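Local atomic coordinates of STING-associated CdnE c-di-GMP synthase (Flavobacteriaceae, PDB entry 6WT8), a protein that probably makes the cyclic dinucleotide c-di-GMP, the signal sensed by a bacterial STING protein in CBASS anti-phage defence. Residues K273-S278 with A337-E342. Sequence-based numbering, arbitrary orientation.
Sequences KGSIRS and AKKLIE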
loop_
_atom_site.group_PDB
_atom_site.type_symbol
_atom_site.label_atom_id
_atom_site.label_comp_id
_atom_site.label_asym_id
_atom_site.label_seq_id
_atom_site.Cartn_x
_atom_site.Cartn_y
_atom_site.Cartn_z
ATOM N N LYS A 273 -0.173 -4.192 -15.644
ATOM C CA LYS A 273 -0.209 -2.776 -15.288
ATOM C C LYS A 273 -1.418 -2.146 -15.962
ATOM O O LYS A 273 -1.316 -1.246 -16.790
ATOM C CB LYS A 273 1.121 -2.082 -15.657
ATOM C CG LYS A 273 2.318 -2.615 -14.872
ATOM C CD LYS A 273 2.138 -2.518 -13.356
ATOM C CE LYS A 273 3.370 -3.102 -12.629
ATOM N NZ LYS A 273 3.387 -2.897 -11.139
ATOM N N GLY A 274 -2.589 -2.623 -15.558
ATOM C CA GLY A 274 -3.804 -2.228 -16.196
ATOM C C GLY A 274 -4.537 -1.166 -15.410
ATOM O O GLY A 274 -3.917 -0.313 -14.765
ATOM N N SER A 275 -5.870 -1.171 -15.545
ATOM C CA SER A 275 -6.700 -0.144 -14.937
ATOM C C SER A 275 -6.907 -0.347 -13.442
ATOM O O SER A 275 -7.184 0.640 -12.724
ATOM C CB SER A 275 -8.064 -0.089 -15.605
ATOM O OG SER A 275 -8.791 -1.266 -15.442
ATOM N N ILE A 276 -6.819 -1.590 -12.950
ATOM C CA ILE A 276 -6.959 -1.883 -11.529
ATOM C C ILE A 276 -5.578 -2.233 -11.023
ATOM O O ILE A 276 -4.964 -3.195 -11.510
ATOM C CB ILE A 276 -7.927 -3.049 -11.288
ATOM C CG1 ILE A 276 -9.382 -2.601 -11.560
ATOM C CG2 ILE A 276 -7.830 -3.651 -9.841
ATOM C CD1 ILE A 276 -9.980 -1.602 -10.574
ATOM N N ARG A 277 -5.084 -1.452 -10.072
ATOM C CA ARG A 277 -3.766 -1.616 -9.499
ATOM C C ARG A 277 -3.884 -1.920 -8.007
ATOM O O ARG A 277 -4.966 -2.028 -7.453
ATOM C CB ARG A 277 -2.911 -0.361 -9.693
ATOM C CG ARG A 277 -2.849 0.157 -11.140
ATOM C CD ARG A 277 -1.901 -0.632 -12.002
ATOM N NE ARG A 277 -1.751 0.081 -13.274
ATOM C CZ ARG A 277 -0.697 0.814 -13.628
ATOM N NH1 ARG A 277 0.353 0.920 -12.811
ATOM N NH2 ARG A 277 -0.695 1.428 -14.808
ATOM N N SER A 278 -2.730 -2.056 -7.368
ATOM C CA SER A 278 -2.713 -2.320 -5.929
ATOM C C SER A 278 -3.573 -1.325 -5.149
ATOM O O SER A 278 -4.366 -1.738 -4.280
ATOM C CB SER A 278 -1.261 -2.294 -5.463
ATOM O OG SER A 278 -1.188 -2.520 -4.079
ATOM N N ALA A 337 -15.453 2.202 -16.900
ATOM C CA ALA A 337 -15.787 1.011 -17.675
ATOM C C ALA A 337 -14.587 0.122 -17.934
ATOM O O ALA A 337 -14.754 -1.103 -17.974
ATOM C CB ALA A 337 -16.430 1.451 -18.992
ATOM N N LYS A 338 -13.390 0.691 -18.102
ATOM C CA LYS A 338 -12.192 -0.146 -18.229
ATOM C C LYS A 338 -11.864 -0.869 -16.928
ATOM O O LYS A 338 -11.450 -2.042 -16.937
ATOM C CB LYS A 338 -11.018 0.704 -18.686
ATOM C CG LYS A 338 -11.207 1.212 -20.132
ATOM C CD LYS A 338 -10.030 2.114 -20.468
ATOM C CE LYS A 338 -10.260 2.669 -21.852
ATOM N NZ LYS A 338 -9.101 3.530 -22.299
ATOM N N LYS A 339 -12.054 -0.199 -15.794
ATOM C CA LYS A 339 -11.821 -0.861 -14.514
ATOM C C LYS A 339 -12.795 -2.004 -14.334
ATOM O O LYS A 339 -12.418 -3.081 -13.859
ATOM C CB LYS A 339 -11.977 0.172 -13.379
ATOM C CG LYS A 339 -10.779 1.129 -13.294
ATOM C CD LYS A 339 -11.098 2.328 -12.368
ATOM C CE LYS A 339 -9.837 3.198 -12.257
ATOM N NZ LYS A 339 -10.097 4.551 -11.596
ATOM N N LEU A 340 -14.055 -1.784 -14.734
ATOM C CA LEU A 340 -15.046 -2.848 -14.597
ATOM C C LEU A 340 -14.730 -4.073 -15.446
ATOM O O LEU A 340 -15.112 -5.184 -15.047
ATOM C CB LEU A 340 -16.437 -2.311 -14.924
ATOM C CG LEU A 340 -16.994 -1.403 -13.824
ATOM C CD1 LEU A 340 -18.381 -0.875 -14.249
ATOM C CD2 LEU A 340 -17.080 -2.156 -12.456
ATOM N N ILE A 341 -14.065 -3.926 -16.596
ATOM C CA ILE A 341 -13.656 -5.128 -17.332
ATOM C C ILE A 341 -12.759 -5.977 -16.435
ATOM O O ILE A 341 -12.908 -7.197 -16.345
ATOM C CB ILE A 341 -12.944 -4.768 -18.639
ATOM C CG1 ILE A 341 -13.971 -4.104 -19.578
ATOM C CG2 ILE A 341 -12.295 -6.047 -19.266
ATOM C CD1 ILE A 341 -15.424 -4.815 -19.544
ATOM N N GLU A 342 -11.767 -5.343 -15.799
ATOM C CA GLU A 342 -10.855 -6.117 -14.956
ATOM C C GLU A 342 -11.600 -6.693 -13.751
ATOM O O GLU A 342 -11.351 -7.833 -13.353
ATOM C CB GLU A 342 -9.681 -5.220 -14.545
ATOM C CG GLU A 342 -8.911 -4.801 -15.810
ATOM C CD GLU A 342 -7.572 -4.144 -15.541
ATOM O OE1 GLU A 342 -7.105 -4.102 -14.382
ATOM O OE2 GLU A 342 -6.984 -3.630 -16.534
HETATM O O HOH W 1 -4.301 -4.470 -14.009
HETATM O O HOH W 2 -8.142 -2.072 -18.143
#
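The carboxylate of Glu-342 faces the bend of the loop at Ser-275 and Ile-276, and both consecutive amides reach it from above its plane, on the same side. Ser-275 N donates to Glu-342 OE2 over 2.9 Å, and Ile-276 N donates to Glu-342 OE1 over the same distance, the latter 51° out of the carboxylate plane. Two N-H groups, one to each oxygen, fix the rotation of the group. On the opposite side of the plane lies a water that accepts from Gly-274 N and can donate to Glu-342 OE1, although that donation is not settled. In the other flat group, the guanidinium of Arg-277, Lys-273 CB sits over the centre of one face, and Gly-274 O lies at the edge, in plane, where Arg-277 NE bonds back to it within the loop at 2.7 Å.

Ser-275 points its side chain toward the helix. With OG turned between its own backbone N and carbonyl carbon (chi1 63°), the hydroxyl comes within 3.1 Å of Glu-342 CD and makes at most a weak bond to Lys-338 O. Ile-276 CD1 meets Lys-339 CB at 3.9 Å where the two side chains cross at a slant, while Lys-339 CG and CE pass Ser-275 O. The lysine runs on extended; its CB, CG and CE make the contact, and its NZ is bonded to Phe-334 O and Ile-331 O. Behind the loop, Ile-276 also packs on Ile-281 of helix 278-287.

Arg-277 stands at the N-cap position of that helix. The whole is a helix carboxylate accepting two successive loop amides, a side-chain-to-backbone tie that joins the connection between helices 253-266 and 278-287 to the start of the long C-terminal helix 336-360, within the helical part of this CD-NTase.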